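Local structure of cyclopenase asqI (Emericella nidulans, 5YY3) at residues A[270-275]-A[286-291]; A[276-281]-A[363-368]; A[75-80]-A[356-361]; A[241-246]-A[394-399]. The protein catalyses the zinc-dependent ring contraction of 4'-methoxycyclopenin to 4'-methoxyviridicatin, with release of methyl isocyanate, in the biosynthesis of aspoquinolone mycotoxins. All blocks are in the same frame, centred on the assembly; numbering follows the deposited sequence.

Contact 1 of 4, residues A[270-275]-A[286-291]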
# COMPACT_ATOMS: atom_id res chain seq x y z
N TRP A 270 26.48 -12.12 -2.74
CA TRP A 270 27.88 -12.30 -3.12
C TRP A 270 28.10 -13.76 -3.50
O TRP A 270 27.37 -14.65 -3.03
CB TRP A 270 28.84 -11.93 -1.99
CG TRP A 270 29.06 -10.44 -1.81
CD1 TRP A 270 28.43 -9.42 -2.45
CD2 TRP A 270 30.01 -9.84 -0.92
NE1 TRP A 270 28.93 -8.21 -2.02
CE2 TRP A 270 29.89 -8.44 -1.07
CE3 TRP A 270 30.93 -10.34 0.00
CZ2 TRP A 270 30.68 -7.54 -0.35
CZ3 TRP A 270 31.71 -9.45 0.72
CH2 TRP A 270 31.58 -8.06 0.55
N TYR A 271 29.07 -14.02 -4.35
CA TYR A 271 29.51 -15.39 -4.54
C TYR A 271 30.42 -15.72 -3.39
O TYR A 271 31.31 -14.92 -3.05
CB TYR A 271 30.23 -15.57 -5.87
CG TYR A 271 29.30 -15.58 -7.05
CD1 TYR A 271 28.94 -14.39 -7.67
CD2 TYR A 271 28.75 -16.77 -7.52
CE1 TYR A 271 28.06 -14.39 -8.75
CE2 TYR A 271 27.87 -16.78 -8.60
CZ TYR A 271 27.53 -15.59 -9.21
OH TYR A 271 26.66 -15.60 -10.28
N SER A 272 30.19 -16.88 -2.78
CA SER A 272 31.05 -17.42 -1.73
C SER A 272 32.51 -17.41 -2.13
O SER A 272 33.36 -16.89 -1.40
CB SER A 272 30.65 -18.85 -1.37
OG SER A 272 29.59 -18.84 -0.43
N ILE A 273 32.81 -17.99 -3.30
CA ILE A 273 34.18 -18.03 -3.76
C ILE A 273 34.33 -17.09 -4.95
O ILE A 273 35.00 -16.07 -4.84
CB ILE A 273 34.62 -19.48 -4.12
CG1 ILE A 273 34.89 -20.26 -2.83
CG2 ILE A 273 35.94 -19.47 -4.89
CD1 ILE A 273 33.71 -20.90 -2.23
N ARG A 274 33.68 -17.39 -6.06
CA ARG A 274 33.82 -16.54 -7.24
C ARG A 274 32.65 -16.77 -8.19
O ARG A 274 31.92 -17.74 -8.04
CB ARG A 274 35.16 -16.80 -7.95
CG ARG A 274 35.11 -17.95 -8.97
CD ARG A 274 36.22 -17.86 -10.01
NE ARG A 274 36.23 -16.56 -10.70
CZ ARG A 274 37.29 -15.75 -10.75
NH1 ARG A 274 38.43 -16.09 -10.16
NH2 ARG A 274 37.21 -14.59 -11.39
N ASN A 275 32.47 -15.86 -9.15
CA ASN A 275 31.54 -16.08 -10.25
C ASN A 275 32.20 -17.02 -11.26
O ASN A 275 33.21 -16.65 -11.87
CB ASN A 275 31.16 -14.75 -10.90
CG ASN A 275 29.99 -14.88 -11.86
OD1 ASN A 275 29.76 -15.94 -12.45
ND2 ASN A 275 29.25 -13.78 -12.04
N ILE A 286 38.37 -13.53 -4.83
CA ILE A 286 38.43 -13.11 -3.43
C ILE A 286 37.21 -13.69 -2.71
O ILE A 286 36.13 -13.12 -2.75
CB ILE A 286 38.43 -11.58 -3.24
CG1 ILE A 286 39.41 -10.91 -4.20
CG2 ILE A 286 38.77 -11.22 -1.79
CD1 ILE A 286 40.84 -10.95 -3.72
N PRO A 287 37.38 -14.85 -2.06
CA PRO A 287 36.20 -15.46 -1.45
C PRO A 287 35.62 -14.59 -0.33
O PRO A 287 36.35 -13.83 0.30
CB PRO A 287 36.72 -16.81 -0.92
CG PRO A 287 38.20 -16.68 -0.87
CD PRO A 287 38.61 -15.64 -1.86
N ARG A 288 34.31 -14.69 -0.13
CA ARG A 288 33.63 -13.97 0.93
C ARG A 288 34.37 -14.07 2.27
O ARG A 288 34.49 -13.08 3.00
CB ARG A 288 32.21 -14.50 1.09
CG ARG A 288 31.43 -13.78 2.17
CD ARG A 288 30.05 -14.39 2.32
NE ARG A 288 30.17 -15.79 2.71
CZ ARG A 288 29.48 -16.79 2.17
NH1 ARG A 288 28.59 -16.55 1.20
NH2 ARG A 288 29.67 -18.02 2.62
N ALA A 289 34.88 -15.26 2.59
CA ALA A 289 35.55 -15.51 3.87
C ALA A 289 36.79 -14.63 4.06
O ALA A 289 37.11 -14.20 5.17
CB ALA A 289 35.93 -16.98 3.99
N ARG A 290 37.46 -14.34 2.95
CA ARG A 290 38.66 -13.51 2.95
C ARG A 290 38.31 -12.05 3.32
O ARG A 290 39.04 -11.39 4.06
CB ARG A 290 39.32 -13.59 1.56
CG ARG A 290 40.62 -12.82 1.41
CD ARG A 290 41.72 -13.40 2.27
NE ARG A 290 42.95 -12.61 2.17
CZ ARG A 290 43.84 -12.50 3.15
NH1 ARG A 290 43.65 -13.11 4.31
NH2 ARG A 290 44.92 -11.75 2.98
N LEU A 291 37.17 -11.56 2.82
CA LEU A 291 36.72 -10.21 3.15
C LEU A 291 36.29 -10.13 4.61
O LEU A 291 36.63 -9.18 5.32
CB LEU A 291 35.59 -9.77 2.22
CG LEU A 291 36.02 -9.55 0.77
CD1 LEU A 291 35.24 -10.48 -0.14
CD2 LEU A 291 35.81 -8.13 0.36
O HOH W 1 33.98 -17.78 1.26

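Contact 2 of 4, residues A[276-281]-A[363-368]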
# COMPACT_ATOMS: atom_id res chain seq x y z
N PRO A 276 31.64 -18.24 -11.44
CA PRO A 276 32.19 -19.27 -12.34
C PRO A 276 32.23 -18.76 -13.77
O PRO A 276 33.15 -19.06 -14.53
CB PRO A 276 31.19 -20.42 -12.23
CG PRO A 276 30.34 -20.12 -11.07
CD PRO A 276 30.38 -18.66 -10.80
N ASP A 277 31.23 -17.97 -14.13
CA ASP A 277 31.06 -17.46 -15.48
C ASP A 277 31.73 -16.12 -15.71
O ASP A 277 31.54 -15.51 -16.75
CB ASP A 277 29.58 -17.33 -15.77
CG ASP A 277 28.89 -18.67 -15.74
OD1 ASP A 277 29.60 -19.69 -15.56
OD2 ASP A 277 27.65 -18.70 -15.84
N MET A 278 32.50 -15.66 -14.72
CA MET A 278 33.25 -14.42 -14.85
C MET A 278 34.72 -14.75 -15.06
O MET A 278 35.35 -15.38 -14.20
CB MET A 278 33.06 -13.54 -13.62
CG MET A 278 33.52 -12.12 -13.80
SD MET A 278 33.34 -11.18 -12.28
CE MET A 278 33.70 -9.53 -12.87
N PRO A 279 35.27 -14.35 -16.21
CA PRO A 279 36.66 -14.67 -16.55
C PRO A 279 37.64 -14.11 -15.53
O PRO A 279 37.44 -13.02 -14.98
CB PRO A 279 36.86 -14.00 -17.91
CG PRO A 279 35.73 -13.04 -18.06
CD PRO A 279 34.59 -13.62 -17.29
N ASP A 280 38.69 -14.88 -15.28
CA ASP A 280 39.74 -14.51 -14.34
C ASP A 280 40.46 -13.21 -14.78
O ASP A 280 41.08 -12.53 -13.96
CB ASP A 280 40.72 -15.68 -14.21
CG ASP A 280 41.83 -15.39 -13.24
OD1 ASP A 280 41.53 -15.25 -12.03
OD2 ASP A 280 43.00 -15.27 -13.68
N THR A 281 40.35 -12.87 -16.06
CA THR A 281 40.94 -11.65 -16.59
C THR A 281 40.22 -10.37 -16.11
O THR A 281 40.76 -9.27 -16.25
CB THR A 281 40.94 -11.64 -18.14
OG1 THR A 281 39.60 -11.70 -18.64
CG2 THR A 281 41.74 -12.82 -18.67
N PHE A 363 30.24 -6.88 -5.47
CA PHE A 363 28.94 -6.51 -6.04
C PHE A 363 29.00 -6.51 -7.57
O PHE A 363 28.05 -6.90 -8.23
CB PHE A 363 28.47 -5.14 -5.53
CG PHE A 363 28.14 -5.12 -4.06
CD1 PHE A 363 26.96 -5.68 -3.59
CD2 PHE A 363 29.01 -4.52 -3.15
CE1 PHE A 363 26.65 -5.65 -2.23
CE2 PHE A 363 28.72 -4.50 -1.80
CZ PHE A 363 27.54 -5.07 -1.33
N ALA A 364 30.13 -6.09 -8.13
CA ALA A 364 30.32 -6.18 -9.57
C ALA A 364 30.28 -7.65 -10.00
O ALA A 364 29.67 -8.00 -11.00
CB ALA A 364 31.64 -5.53 -9.98
N GLU A 365 30.94 -8.49 -9.22
CA GLU A 365 31.05 -9.91 -9.53
C GLU A 365 29.68 -10.58 -9.42
O GLU A 365 29.30 -11.39 -10.27
CB GLU A 365 32.07 -10.57 -8.60
CG GLU A 365 32.13 -12.07 -8.71
CD GLU A 365 33.00 -12.70 -7.64
OE1 GLU A 365 32.73 -12.48 -6.43
OE2 GLU A 365 33.96 -13.40 -8.01
N MET A 366 28.93 -10.23 -8.38
CA MET A 366 27.55 -10.70 -8.22
C MET A 366 26.65 -10.35 -9.40
O MET A 366 25.79 -11.13 -9.80
CB MET A 366 26.95 -10.12 -6.93
CG MET A 366 25.43 -10.24 -6.85
SD MET A 366 24.72 -8.91 -5.87
CE MET A 366 25.56 -9.18 -4.33
N ALA A 367 26.85 -9.15 -9.96
CA ALA A 367 25.99 -8.63 -11.01
C ALA A 367 26.42 -9.09 -12.40
O ALA A 367 25.63 -9.04 -13.33
CB ALA A 367 25.95 -7.10 -10.95
N TYR A 368 27.67 -9.52 -12.53
CA TYR A 368 28.18 -10.00 -13.82
C TYR A 368 27.46 -11.25 -14.30
O TYR A 368 27.39 -12.26 -13.58
CB TYR A 368 29.67 -10.29 -13.74
CG TYR A 368 30.28 -10.53 -15.10
CD1 TYR A 368 30.30 -11.79 -15.68
CD2 TYR A 368 30.83 -9.47 -15.82
CE1 TYR A 368 30.85 -12.00 -16.93
CE2 TYR A 368 31.38 -9.67 -17.06
CZ TYR A 368 31.39 -10.93 -17.62
OH TYR A 368 31.94 -11.10 -18.87

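Contact 3 of 4, residues A[75-80]-A[356-361]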
# COMPACT_ATOMS: atom_id res chain seq x y z
N LEU A 75 36.12 -1.72 -11.32
CA LEU A 75 35.85 -1.98 -9.91
C LEU A 75 36.80 -3.04 -9.35
O LEU A 75 36.64 -3.48 -8.20
CB LEU A 75 34.40 -2.43 -9.70
CG LEU A 75 33.31 -1.35 -9.75
CD1 LEU A 75 31.95 -1.94 -9.43
CD2 LEU A 75 33.64 -0.23 -8.79
N SER A 76 37.77 -3.47 -10.15
CA SER A 76 38.78 -4.41 -9.67
C SER A 76 40.07 -3.71 -9.21
O SER A 76 40.68 -2.94 -9.96
CB SER A 76 39.11 -5.43 -10.76
OG SER A 76 40.32 -6.11 -10.46
N PRO A 77 40.49 -3.97 -7.96
CA PRO A 77 41.71 -3.33 -7.44
C PRO A 77 42.94 -3.57 -8.33
O PRO A 77 43.74 -2.64 -8.52
CB PRO A 77 41.88 -3.97 -6.07
CG PRO A 77 40.48 -4.31 -5.66
CD PRO A 77 39.78 -4.73 -6.92
N GLU A 78 43.08 -4.78 -8.88
CA GLU A 78 44.18 -5.08 -9.80
C GLU A 78 44.13 -4.19 -11.04
O GLU A 78 45.14 -3.63 -11.47
CB GLU A 78 44.15 -6.55 -10.21
CG GLU A 78 44.58 -7.49 -9.09
CD GLU A 78 43.50 -7.70 -8.03
OE1 GLU A 78 42.33 -7.32 -8.27
OE2 GLU A 78 43.82 -8.26 -6.97
N HIS A 79 42.94 -4.05 -11.61
CA HIS A 79 42.78 -3.23 -12.79
C HIS A 79 42.94 -1.74 -12.47
O HIS A 79 43.35 -0.96 -13.32
CB HIS A 79 41.41 -3.47 -13.44
CG HIS A 79 41.29 -4.79 -14.11
ND1 HIS A 79 41.09 -4.91 -15.47
CD2 HIS A 79 41.31 -6.06 -13.62
CE1 HIS A 79 41.01 -6.19 -15.79
NE2 HIS A 79 41.13 -6.91 -14.69
N LEU A 80 42.59 -1.34 -11.25
CA LEU A 80 42.71 0.07 -10.87
C LEU A 80 44.18 0.44 -10.75
O LEU A 80 44.59 1.55 -11.09
CB LEU A 80 41.96 0.37 -9.57
CG LEU A 80 40.42 0.29 -9.70
CD1 LEU A 80 39.74 0.15 -8.35
CD2 LEU A 80 39.87 1.50 -10.45
N HIS A 356 37.30 -2.14 1.27
CA HIS A 356 36.33 -1.31 0.56
C HIS A 356 36.29 -1.66 -0.91
O HIS A 356 35.23 -1.93 -1.48
CB HIS A 356 36.64 0.18 0.72
CG HIS A 356 35.87 1.06 -0.23
ND1 HIS A 356 34.49 1.08 -0.27
CD2 HIS A 356 36.29 1.92 -1.19
CE1 HIS A 356 34.10 1.93 -1.21
NE2 HIS A 356 35.17 2.45 -1.78
N ASN A 357 37.46 -1.67 -1.55
CA ASN A 357 37.50 -1.85 -3.00
C ASN A 357 37.27 -3.31 -3.43
O ASN A 357 36.68 -3.56 -4.48
CB ASN A 357 38.82 -1.32 -3.55
CG ASN A 357 38.97 0.19 -3.35
OD1 ASN A 357 38.46 0.99 -4.14
ND2 ASN A 357 39.66 0.57 -2.29
N TYR A 358 37.69 -4.28 -2.63
CA TYR A 358 37.35 -5.66 -2.97
C TYR A 358 35.87 -5.89 -2.70
O TYR A 358 35.21 -6.68 -3.40
CB TYR A 358 38.20 -6.66 -2.20
CG TYR A 358 39.53 -6.92 -2.85
CD1 TYR A 358 39.61 -7.41 -4.15
CD2 TYR A 358 40.72 -6.69 -2.17
CE1 TYR A 358 40.83 -7.66 -4.75
CE2 TYR A 358 41.95 -6.93 -2.76
CZ TYR A 358 41.99 -7.42 -4.06
OH TYR A 358 43.20 -7.66 -4.66
N GLY A 359 35.34 -5.20 -1.70
CA GLY A 359 33.91 -5.25 -1.42
C GLY A 359 33.06 -4.80 -2.59
O GLY A 359 32.09 -5.48 -2.97
N LEU A 360 33.41 -3.64 -3.16
CA LEU A 360 32.71 -3.13 -4.34
C LEU A 360 32.83 -4.13 -5.48
O LEU A 360 31.87 -4.36 -6.24
CB LEU A 360 33.27 -1.76 -4.77
CG LEU A 360 33.02 -0.61 -3.80
CD1 LEU A 360 33.52 0.70 -4.38
CD2 LEU A 360 31.55 -0.52 -3.44
N GLY A 361 34.02 -4.72 -5.58
CA GLY A 361 34.32 -5.75 -6.56
C GLY A 361 33.41 -6.97 -6.48
O GLY A 361 33.06 -7.56 -7.51
O HOH W 2 36.62 -1.17 -6.36

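Contact 4 of 4, residues A[241-246]-A[394-399]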
# COMPACT_ATOMS: atom_id res chain seq x y z
N ASN A 241 26.53 -5.50 6.83
CA ASN A 241 27.44 -5.91 7.90
C ASN A 241 27.72 -7.41 7.88
O ASN A 241 28.81 -7.85 8.24
CB ASN A 241 26.88 -5.50 9.26
CG ASN A 241 27.04 -4.00 9.54
OD1 ASN A 241 27.96 -3.36 9.04
ND2 ASN A 241 26.13 -3.44 10.33
N GLN A 242 26.71 -8.18 7.46
CA GLN A 242 26.82 -9.62 7.28
C GLN A 242 27.00 -9.92 5.78
O GLN A 242 26.12 -9.63 4.97
CB GLN A 242 25.57 -10.32 7.87
CG GLN A 242 25.26 -9.94 9.34
CD GLN A 242 24.02 -10.66 9.94
OE1 GLN A 242 23.30 -11.39 9.24
NE2 GLN A 242 23.77 -10.41 11.23
N TYR A 243 28.14 -10.48 5.41
CA TYR A 243 28.49 -10.59 3.99
C TYR A 243 27.79 -11.76 3.27
O TYR A 243 27.86 -11.88 2.05
CB TYR A 243 30.02 -10.73 3.81
CG TYR A 243 30.82 -9.53 4.27
CD1 TYR A 243 30.19 -8.35 4.67
CD2 TYR A 243 32.22 -9.59 4.33
CE1 TYR A 243 30.94 -7.25 5.10
CE2 TYR A 243 32.98 -8.50 4.76
CZ TYR A 243 32.32 -7.33 5.14
OH TYR A 243 33.05 -6.24 5.56
N ASP A 244 27.10 -12.61 4.03
CA ASP A 244 26.29 -13.67 3.45
C ASP A 244 24.83 -13.23 3.33
O ASP A 244 23.92 -14.04 3.38
CB ASP A 244 26.39 -14.94 4.29
CG ASP A 244 25.98 -14.70 5.74
OD1 ASP A 244 25.95 -13.52 6.16
OD2 ASP A 244 25.69 -15.69 6.45
N ASP A 245 24.62 -11.93 3.18
CA ASP A 245 23.27 -11.40 3.19
C ASP A 245 22.63 -11.47 1.80
O ASP A 245 23.31 -11.67 0.78
CB ASP A 245 23.26 -9.96 3.70
CG ASP A 245 21.93 -9.55 4.29
OD1 ASP A 245 20.96 -10.34 4.17
OD2 ASP A 245 21.85 -8.42 4.85
N PHE A 246 21.32 -11.31 1.79
CA PHE A 246 20.58 -11.27 0.55
C PHE A 246 20.26 -9.83 0.19
O PHE A 246 20.09 -8.99 1.05
CB PHE A 246 19.29 -12.08 0.66
CG PHE A 246 19.51 -13.56 0.80
CD1 PHE A 246 19.68 -14.36 -0.32
CD2 PHE A 246 19.48 -14.17 2.04
CE1 PHE A 246 19.86 -15.74 -0.21
CE2 PHE A 246 19.64 -15.55 2.17
CZ PHE A 246 19.84 -16.33 1.04
N TRP A 394 24.35 1.45 -1.34
CA TRP A 394 23.96 2.23 -0.17
C TRP A 394 24.06 1.32 1.03
O TRP A 394 24.38 1.78 2.12
CB TRP A 394 22.56 2.84 -0.34
CG TRP A 394 22.63 3.96 -1.32
CD1 TRP A 394 22.40 3.90 -2.66
CD2 TRP A 394 23.06 5.30 -1.05
NE1 TRP A 394 22.62 5.13 -3.24
CE2 TRP A 394 23.03 6.01 -2.27
CE3 TRP A 394 23.46 5.98 0.11
CZ2 TRP A 394 23.38 7.36 -2.36
CZ3 TRP A 394 23.80 7.31 0.02
CH2 TRP A 394 23.75 7.99 -1.20
N ARG A 395 23.85 0.03 0.82
CA ARG A 395 24.00 -0.91 1.93
C ARG A 395 25.50 -1.07 2.26
O ARG A 395 25.87 -1.20 3.43
CB ARG A 395 23.34 -2.26 1.61
CG ARG A 395 21.83 -2.15 1.32
CD ARG A 395 21.11 -3.51 1.42
NE ARG A 395 21.59 -4.18 2.62
CZ ARG A 395 21.41 -5.47 2.89
NH1 ARG A 395 20.71 -6.24 2.04
NH2 ARG A 395 21.93 -5.98 4.00
N TRP A 396 26.36 -1.02 1.25
CA TRP A 396 27.79 -1.01 1.51
C TRP A 396 28.23 0.31 2.16
O TRP A 396 28.98 0.30 3.14
CB TRP A 396 28.59 -1.28 0.22
CG TRP A 396 30.08 -1.39 0.47
CD1 TRP A 396 31.02 -0.45 0.18
CD2 TRP A 396 30.78 -2.49 1.07
NE1 TRP A 396 32.27 -0.90 0.56
CE2 TRP A 396 32.14 -2.15 1.11
CE3 TRP A 396 30.38 -3.73 1.60
CZ2 TRP A 396 33.12 -3.00 1.64
CZ3 TRP A 396 31.34 -4.57 2.12
CH2 TRP A 396 32.70 -4.21 2.13
N TYR A 397 27.77 1.45 1.63
CA TYR A 397 28.12 2.75 2.24
C TYR A 397 27.73 2.78 3.72
O TYR A 397 28.46 3.32 4.55
CB TYR A 397 27.46 3.92 1.52
CG TYR A 397 27.77 4.07 0.04
CD1 TYR A 397 28.93 3.55 -0.53
CD2 TYR A 397 26.87 4.72 -0.80
CE1 TYR A 397 29.20 3.70 -1.90
CE2 TYR A 397 27.12 4.88 -2.16
CZ TYR A 397 28.29 4.36 -2.71
OH TYR A 397 28.52 4.52 -4.06
N LYS A 398 26.58 2.21 4.07
CA LYS A 398 26.20 2.23 5.49
C LYS A 398 27.10 1.28 6.30
O LYS A 398 27.33 1.52 7.48
CB LYS A 398 24.73 1.88 5.71
CG LYS A 398 24.32 2.06 7.19
CD LYS A 398 22.82 2.15 7.39
CE LYS A 398 22.46 2.03 8.87
NZ LYS A 398 20.97 1.97 9.09
N HIS A 399 27.62 0.23 5.66
CA HIS A 399 28.63 -0.62 6.31
C HIS A 399 29.90 0.16 6.58
O HIS A 399 30.42 0.11 7.68
CB HIS A 399 28.96 -1.85 5.46
CG HIS A 399 30.05 -2.70 6.04
ND1 HIS A 399 30.00 -3.22 7.32
CD2 HIS A 399 31.22 -3.13 5.51
CE1 HIS A 399 31.08 -3.93 7.55
NE2 HIS A 399 31.84 -3.89 6.47

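Contact 1 of 4, residues A[270-275]-A[286-291]
The carbonyl oxygen of Ser272 is gripped twice where a loop meets the start of a helix. Arg288 N donates to Ser272 O at 2.7 Å. A water donates a hydrogen to the same Ser272 O at 2.9 Å and accepts one from Ala289 N, so that one loop carbonyl serves two successive amides of the helix's first turn, directly and through the water. Pro287, at the N-cap position of this helix, has no side-chain acceptor to offer; the loop carbonyl supplies one, and Pro287 CB lies 3.4 Å from Ser272 O.

The side chain of Arg288 leaves with CG anti to the backbone N (chi1 -179°) and then bends at chi3, which turns the guanidinium toward Ser272 OG. There Ser272 CA sits over one face of the group, and Ser272 OG approaches Arg288 NH1 to 3.0 Å and Arg288 NH2 to 3.2 Å. The aliphatic part of Arg288 meets the indole of Trp270 at the rim: Arg288 CG is near the ring plane, 4.1 Å from Trp270 CE3. One turn further on, Leu291 CD1 reaches Trp270 CZ3 at 3.8 Å, an oblique apolar contact. Ile273 CG1 and Pro287 CB make a looser one.

The indole also meets Phe363, edge-to-face, and Tyr243, while Leu613 of the second subunit packs on Ile273. The first-turn amides of a helix lack partners within the helix and need capping from outside it; here the loop carbonyl of Ser272 and a water supply it at the start of helix 288-304, in the hemocyanin-type helical domain.

Contact 2 of 4, residues A[276-281]-A[363-368]
One face of the Tyr368 ring carries the side chain of Met278. Met278 CG stands 4.0 Å from the ring centroid and 20° off its normal, a CH-pi contact displaced toward the rim, where Tyr368 CD1 is the closest ring atom at 3.7 Å. At the ring's edge and near its plane, Asp277 O comes within 3.6 Å of Tyr368 CE1. Pro279 CD approaches obliquely near the phenol end, 4.0 Å from Tyr368 OH.

Met278 is fully extended, with CG anti to the backbone N (chi1 -166°) and the later torsions also near 180°, carrying its thioether across the tyrosine to the helix. Met278 SD lies 4.8 Å from the centroid of the Tyr368 ring in an oblique Met-aromatic position. On its other flank Met278 SD rests against Glu365, 3.8 Å from Glu365 CA, while Met278 CE lies by Tyr368 CD2, so that the methionine is wedged between Glu365 on the helix and the Tyr368 ring.

No hydrogen bond joins the two segments. Glu365 OE1 forms a salt bridge with Lys362 NZ and OE2 a hydrogen bond with Asn283 ND2, and Tyr368 OH bonds to Leu380 N. The whole is a Met-aromatic motif that packs an irregular loop against the C-terminal end of helix 355-367 within the hemocyanin-type domain.

Contact 3 of 4, residues A[75-80]-A[356-361]
Polar contact between the two segments centres on Tyr358 OH, which donates to Glu78 OE2 at 2.5 Å, a very short bond. Glu78 OE2 lies in the plane of the Tyr358 ring, at its edge, with the carboxylate turned 46° from the ring. A bend at chi2 of Glu78 (76°) swings the carboxylate toward the phenol. A second polar link is indirect: one water donates to both Leu75 O and Asn357 O, each at 3.0 Å, bridging the loop carbonyl to a helix carbonyl that also accepts from Gly361 N.

Apolar contact begins on the ring's face. Pro77 CG stands 3.6 Å from the Tyr358 centroid and 18° off the normal, a CH-pi contact, and the same CG touches Asn357 CB. Leu75 CD2 packs loosely on Leu360 CB. At Gly361 the helix surface is bare backbone, and Leu75 O comes within 3.6 Å of Gly361 CA.

Asn357 ND2 bonds to Asp332 OD1 and Asn354 OD1, while Trp294 meets the Tyr358 ring. Proline in the first turn, just after the N-cap Ser76, is a familiar feature of helix starts; here it docks helix 77-92 onto helix 355-367, whose Leu360 side chain lies about 6 Å from that of the zinc ligand His190.

Contact 4 of 4, residues A[241-246]-A[394-399]
Arg395 and His399, one turn apart on a helix, each take hold of the loop 241-246. Arg395 NH2 donates to Asp245 OD2 at 2.6 Å, nearly straight at 166°, in a salt bridge. The oxygen lies in the guanidinium plane, yet is met from above the carboxylate plane, the two groups being almost perpendicular. Arg395 NH1 bonds to Phe246 O at 3.0 Å, so the guanidinium meets the loop edge-on, and Arg395 NE bonding to Arg238 O fixes its rotation.

His399 NE2 and Tyr243 OH share a hydrogen bond of 2.8 Å. The tyrosine edge is turned toward the imidazole face, with the planes at 88°, while Tyr243 CE1 touches Trp396 CZ3 at 4.0 Å, completing an aromatic cluster. CG anti to the backbone N (chi1 176°) places His399 CD2 over one face of the Trp396 indole, toward its rim.

A second shell positions these groups. Asp245 OD1 accepts from Phe246 N at 2.6 Å, Arg238 NH1 forms another salt bridge to Asp245 OD2, and Trp396 NE1 bonds to His356 ND1. Further out, the loop lies between helix 391-410 and helix 288-304, whose Leu291 and Arg288 touch Tyr243, while Trp396 packs on Leu360 and Phe363 of helix 355-367.

In the fold
Helix 355-367 is common to contacts 2 and 3, and the other two pack against it. Contacts 1 and 2, with centres 11 Å apart, share one continuous loop, 270-281, which meets two different helices, and are joined by a probable hydrogen bond from Asn275 ND2 to Tyr368 O at 2.8 Å. Contact 1 meets contact 3 where Ile286 CD1 lies 3.4 Å from Tyr358 CE1, and meets contact 4 where Trp270 CH2 lies 3.8 Å from Trp396 CZ3. Contacts 3 and 4 touch at Gly359 CA and Trp396 CZ2, 3.9 Å apart. These two lie nearest the zinc site: the side chains of Leu360 and Trp396 are each about 7 Å from that of the zinc ligand His218, whereas contacts 1 and 2 lie away from it.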